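190aa long hypothetical protein (Pyrococcus horikoshii, PDB 2DDZ) is of unknown function but forms a hexamer and belongs to the DUF366 family, probably related to class II aminoacyl-tRNA synthetases. Local coordinates at residues Leu90-Ala93 / Arg94-Leu98; Glu97-Asn101 / Tyr102-Ala106. All coordinates share one frame; numbering follows the deposited sequence.

Contact 1: residues Leu90-Ala93 / Arg94-Leu98; sequences LLIA and RLVEL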
loop_
_atom_site.group_PDB
_atom_site.type_symbol
_atom_site.label_atom_id
_atom_site.label_comp_id
_atom_site.label_asym_id
_atom_site.label_seq_id
_atom_site.Cartn_x
_atom_site.Cartn_y
_atom_site.Cartn_z
ATOM N N LEU E 90 -17.736 8.017 -10.240
ATOM C CA LEU E 90 -18.828 7.067 -10.102
ATOM C C LEU E 90 -19.992 7.800 -9.445
ATOM O O LEU E 90 -21.150 7.611 -9.820
ATOM C CB LEU E 90 -18.428 5.894 -9.214
ATOM C CG LEU E 90 -19.549 4.897 -8.909
ATOM C CD1 LEU E 90 -20.161 4.345 -10.206
ATOM C CD2 LEU E 90 -18.983 3.775 -8.068
ATOM N N LEU E 91 -19.677 8.640 -8.464
ATOM C CA LEU E 91 -20.702 9.389 -7.750
ATOM C C LEU E 91 -21.357 10.454 -8.641
ATOM O O LEU E 91 -22.572 10.642 -8.584
ATOM C CB LEU E 91 -20.104 10.039 -6.497
ATOM C CG LEU E 91 -19.484 9.120 -5.442
ATOM C CD1 LEU E 91 -18.967 9.970 -4.285
ATOM C CD2 LEU E 91 -20.513 8.126 -4.940
ATOM N N ILE E 92 -20.563 11.150 -9.454
ATOM C CA ILE E 92 -21.115 12.167 -10.355
ATOM C C ILE E 92 -22.010 11.444 -11.354
ATOM O O ILE E 92 -23.066 11.949 -11.739
ATOM C CB ILE E 92 -19.997 12.956 -11.110
ATOM C CG1 ILE E 92 -19.429 14.051 -10.205
ATOM C CG2 ILE E 92 -20.555 13.653 -12.342
ATOM C CD1 ILE E 92 -19.178 13.572 -8.838
ATOM N N ALA E 93 -21.595 10.249 -11.758
ATOM C CA ALA E 93 -22.393 9.470 -12.691
ATOM C C ALA E 93 -23.728 9.112 -12.041
ATOM O O ALA E 93 -24.765 9.185 -12.690
ATOM C CB ALA E 93 -21.652 8.205 -13.106
ATOM N N ARG E 94 -23.710 8.734 -10.764
ATOM C CA ARG E 94 -24.959 8.390 -10.089
ATOM C C ARG E 94 -25.878 9.609 -9.999
ATOM O O ARG E 94 -27.089 9.484 -10.178
ATOM C CB ARG E 94 -24.705 7.845 -8.691
ATOM C CG ARG E 94 -25.992 7.579 -7.893
ATOM C CD ARG E 94 -26.726 6.313 -8.359
ATOM N NE ARG E 94 -27.986 6.105 -7.641
ATOM C CZ ARG E 94 -29.150 6.669 -7.974
ATOM N NH1 ARG E 94 -29.226 7.479 -9.023
ATOM N NH2 ARG E 94 -30.240 6.429 -7.260
ATOM N N LEU E 95 -25.304 10.780 -9.717
ATOM C CA LEU E 95 -26.074 12.018 -9.644
ATOM C C LEU E 95 -26.721 12.302 -10.998
ATOM O O LEU E 95 -27.825 12.840 -11.068
ATOM C CB LEU E 95 -25.182 13.205 -9.270
ATOM C CG LEU E 95 -24.660 13.251 -7.834
ATOM C CD1 LEU E 95 -23.872 14.534 -7.647
ATOM C CD2 LEU E 95 -25.832 13.188 -6.835
ATOM N N VAL E 96 -26.030 11.940 -12.074
ATOM C CA VAL E 96 -26.554 12.164 -13.411
ATOM C C VAL E 96 -27.771 11.270 -13.633
ATOM O O VAL E 96 -28.811 11.730 -14.097
ATOM C CB VAL E 96 -25.458 11.899 -14.480
ATOM C CG1 VAL E 96 -26.066 11.848 -15.876
ATOM C CG2 VAL E 96 -24.403 13.011 -14.413
ATOM N N GLU E 97 -27.635 9.993 -13.287
ATOM C CA GLU E 97 -28.730 9.032 -13.411
ATOM C C GLU E 97 -29.940 9.539 -12.619
ATOM O O GLU E 97 -31.079 9.428 -13.058
ATOM C CB GLU E 97 -28.302 7.682 -12.837
ATOM C CG GLU E 97 -27.383 6.859 -13.719
ATOM C CD GLU E 97 -26.621 5.797 -12.930
ATOM O OE1 GLU E 97 -27.139 5.347 -11.883
ATOM O OE2 GLU E 97 -25.512 5.408 -13.360
ATOM N N LEU E 98 -29.667 10.095 -11.445
ATOM C CA LEU E 98 -30.707 10.607 -10.571
ATOM C C LEU E 98 -31.489 11.786 -11.155
ATOM O O LEU E 98 -32.684 11.930 -10.905
ATOM C CB LEU E 98 -30.093 11.016 -9.230
ATOM C CG LEU E 98 -31.085 11.596 -8.220
ATOM C CD1 LEU E 98 -32.173 10.563 -7.942
ATOM C CD2 LEU E 98 -30.368 11.987 -6.931
#
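Arg94 N donates to Leu90 O at 3.0 Å, the first of the four i to i+4 bonds that link Leu90-Ala93 to Arg94-Leu98 along helix 81-100. Its CG is anti to the backbone N (chi1 175°) and the chain bends at chi2, carrying the end away from Leu90-Ala93, while CB stays beside Leu91 O; the side chain packs on Ala171 and Glu175 of helix 161-184. Leu95 repeats the backbone bond to Leu91 O, and its CG sits 3.4 Å from that same oxygen; the Leu95 side chain packs on Ile113 and Ile136 of the sheet. At Val96 the N-H reaches Ile92 O, and CG2, which lies beside its own backbone N, comes within 3.2 Å of that carbonyl oxygen. The apolar meeting is looser: Ile92 CG2 and Val96 CG2 are 4.4 Å apart, and both side chains also pack on Ile113 and Arg108 of the same chain. The last of these four bonds is Glu97 N to Ala93 O at 3.0 Å, with the straightest N-H of the set (165°), and the same oxygen takes a second, weak bond from Val96 N. The Glu97 side chain passes that turn with CG 3.7 Å from Ala93 O, but its OE2 forms a salt bridge with Arg108 of the second subunit. Ala93 packs there on Glu97 of that subunit, and the reciprocal contact is made as well. The backbone bonds satisfy the buried carbonyls from Leu90 to Ala93 within the helix itself, which leaves the side chains to join three surroundings: sheet, helix 161-184 and subunit interface.

Contact 2: residues Glu97-Asn101 / Tyr102-Ala106; sequences ELLWN and YGIEA. With GAI (guanidine), chain S.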
loop_
_atom_site.group_PDB
_atom_site.type_symbol
_atom_site.label_atom_id
_atom_site.label_comp_id
_atom_site.label_asym_id
_atom_site.label_seq_id
_atom_site.Cartn_x
_atom_site.Cartn_y
_atom_site.Cartn_z
ATOM N N GLU E 97 -27.635 9.993 -13.287
ATOM C CA GLU E 97 -28.730 9.032 -13.411
ATOM C C GLU E 97 -29.940 9.539 -12.619
ATOM O O GLU E 97 -31.079 9.428 -13.058
ATOM C CB GLU E 97 -28.302 7.682 -12.837
ATOM C CG GLU E 97 -27.383 6.859 -13.719
ATOM C CD GLU E 97 -26.621 5.797 -12.930
ATOM O OE1 GLU E 97 -27.139 5.347 -11.883
ATOM O OE2 GLU E 97 -25.512 5.408 -13.360
ATOM N N LEU E 98 -29.667 10.095 -11.445
ATOM C CA LEU E 98 -30.707 10.607 -10.571
ATOM C C LEU E 98 -31.489 11.786 -11.155
ATOM O O LEU E 98 -32.684 11.930 -10.905
ATOM C CB LEU E 98 -30.093 11.016 -9.230
ATOM C CG LEU E 98 -31.085 11.596 -8.220
ATOM C CD1 LEU E 98 -32.173 10.563 -7.942
ATOM C CD2 LEU E 98 -30.368 11.987 -6.931
ATOM N N LEU E 99 -30.816 12.639 -11.917
ATOM C CA LEU E 99 -31.485 13.791 -12.508
ATOM C C LEU E 99 -32.477 13.325 -13.560
ATOM O O LEU E 99 -33.454 14.007 -13.847
ATOM C CB LEU E 99 -30.457 14.755 -13.106
ATOM C CG LEU E 99 -29.646 15.557 -12.079
ATOM C CD1 LEU E 99 -28.540 16.321 -12.767
ATOM C CD2 LEU E 99 -30.566 16.512 -11.351
ATOM N N TRP E 100 -32.226 12.150 -14.125
ATOM C CA TRP E 100 -33.133 11.584 -15.116
ATOM C C TRP E 100 -34.493 11.255 -14.504
ATOM O O TRP E 100 -35.516 11.406 -15.164
ATOM C CB TRP E 100 -32.533 10.324 -15.736
ATOM C CG TRP E 100 -31.589 10.625 -16.843
ATOM C CD1 TRP E 100 -30.231 10.744 -16.763
ATOM C CD2 TRP E 100 -31.937 10.901 -18.204
ATOM N NE1 TRP E 100 -29.707 11.076 -17.992
ATOM C CE2 TRP E 100 -30.733 11.178 -18.896
ATOM C CE3 TRP E 100 -33.148 10.944 -18.908
ATOM C CZ2 TRP E 100 -30.710 11.495 -20.264
ATOM C CZ3 TRP E 100 -33.124 11.259 -20.265
ATOM C CH2 TRP E 100 -31.911 11.529 -20.927
ATOM N N ASN E 101 -34.502 10.810 -13.248
ATOM C CA ASN E 101 -35.753 10.474 -12.572
ATOM C C ASN E 101 -36.495 11.754 -12.195
ATOM O O ASN E 101 -37.568 11.729 -11.590
ATOM C CB ASN E 101 -35.478 9.605 -11.334
ATOM C CG ASN E 101 -34.852 8.260 -11.692
ATOM O OD1 ASN E 101 -34.898 7.825 -12.845
ATOM N ND2 ASN E 101 -34.269 7.593 -10.699
ATOM N N TYR E 102 -35.895 12.878 -12.557
ATOM C CA TYR E 102 -36.502 14.173 -12.318
ATOM C C TYR E 102 -36.900 14.726 -13.684
ATOM O O TYR E 102 -37.317 15.879 -13.808
ATOM C CB TYR E 102 -35.522 15.127 -11.649
ATOM C CG TYR E 102 -35.411 14.959 -10.154
ATOM C CD1 TYR E 102 -34.654 13.928 -9.599
ATOM C CD2 TYR E 102 -36.030 15.869 -9.289
ATOM C CE1 TYR E 102 -34.506 13.811 -8.218
ATOM C CE2 TYR E 102 -35.893 15.764 -7.906
ATOM C CZ TYR E 102 -35.126 14.733 -7.377
ATOM O OH TYR E 102 -34.973 14.643 -6.014
ATOM N N GLY E 103 -36.749 13.890 -14.708
ATOM C CA GLY E 103 -37.105 14.282 -16.058
ATOM C C GLY E 103 -36.117 15.191 -16.757
ATOM O O GLY E 103 -36.478 15.874 -17.715
ATOM N N ILE E 104 -34.868 15.195 -16.300
ATOM C CA ILE E 104 -33.835 16.042 -16.892
ATOM C C ILE E 104 -32.859 15.293 -17.794
ATOM O O ILE E 104 -32.286 14.275 -17.403
ATOM C CB ILE E 104 -33.060 16.751 -15.789
ATOM C CG1 ILE E 104 -34.016 17.685 -15.053
ATOM C CG2 ILE E 104 -31.866 17.507 -16.365
ATOM C CD1 ILE E 104 -33.377 18.401 -13.916
ATOM N N GLU E 105 -32.670 15.798 -19.008
ATOM C CA GLU E 105 -31.758 15.167 -19.957
ATOM C C GLU E 105 -30.333 15.636 -19.682
ATOM O O GLU E 105 -29.764 16.400 -20.459
ATOM C CB GLU E 105 -32.148 15.525 -21.397
ATOM C CG GLU E 105 -33.607 15.261 -21.748
ATOM C CD GLU E 105 -33.955 15.668 -23.174
ATOM O OE1 GLU E 105 -33.331 16.626 -23.687
ATOM O OE2 GLU E 105 -34.861 15.043 -23.774
ATOM N N ALA E 106 -29.765 15.176 -18.573
ATOM C CA ALA E 106 -28.408 15.557 -18.191
ATOM C C ALA E 106 -27.357 14.549 -18.673
ATOM O O ALA E 106 -27.649 13.365 -18.854
ATOM C CB ALA E 106 -28.325 15.715 -16.679
HETATM C C GAI S . -32.823 7.843 -20.834
HETATM N N1 GAI S . -32.182 7.831 -19.707
HETATM N N2 GAI S . -34.094 7.427 -20.910
HETATM N N3 GAI S . -32.195 8.286 -21.953
#
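Trp100 lays one face of its indole over the chain at Ile104-Glu105: Ile104 O stands 3.5 Å above the ring plane, over its centre, and Glu105 CA makes a CH-pi contact, 4.0 Å from the six-membered-ring centroid and 20° off the normal. The opposite face carries guanidine, whose N1 lies 3.4 Å from Trp100 CE3, near the rim; Trp100 of the second subunit also meets this ring, at an oblique angle. Trp100 NE1 adds a weak bond to Ala106 O (127° at the hydrogen). Were the indole cut back to an alanine, Ile104 O and Glu105 CA would probably lose the aromatic surface they lie over, and guanidine the ring face under its N1. Next to the indole along the chain, the helix ends in a Schellman motif. Ile104 N bonds to Leu99 O at 3.1 Å, and Gly103 N reaches Trp100 O from well above the carbonyl plane; the positive phi of Gly103 suits glycine in the C-prime place. Tyr102, its CG beside the backbone N (chi1 -82°), runs alongside Leu98, with CE1 4.0 Å from Leu98 CD1 and the ring edge turned to Leu98 O. Its hydroxyl is hydrogen-bonded to Glu163, and its ring meets Phe164 edge-to-face, both on helix 161-184. Leu99 CD1 touches Ala106 CB at 4.0 Å, and the two side chains also pack on strand 112-115, at Ile113 and Val115 respectively. The end of the helix is thus fixed by two backbone bonds, while the pi face of Trp100 toward guanidine would probably favour a cationic guest, consistent with a guanidinium ion.

Contacts 1 and 2 follow one another along helix 81-100 and share Glu97 and Leu98, with centres 10 Å apart. Contact 1 is the buried one, about 10 Å from the chain centre, and its chemistry is regular helical backbone bonding wrapped in aliphatic packing. Contact 2 lies about 17 Å out and is only partly buried; there the regular bonding gives way to a capping motif, an aromatic face and a bound small molecule. Both use helix 161-184 and strand 112-115 as neighbours, and both touch the second subunit, by a salt bridge from shared Glu97 and, in contact 2, by an aromatic meeting too. Val96 CG1 against Ala106 O, 3.7 Å, joins them directly.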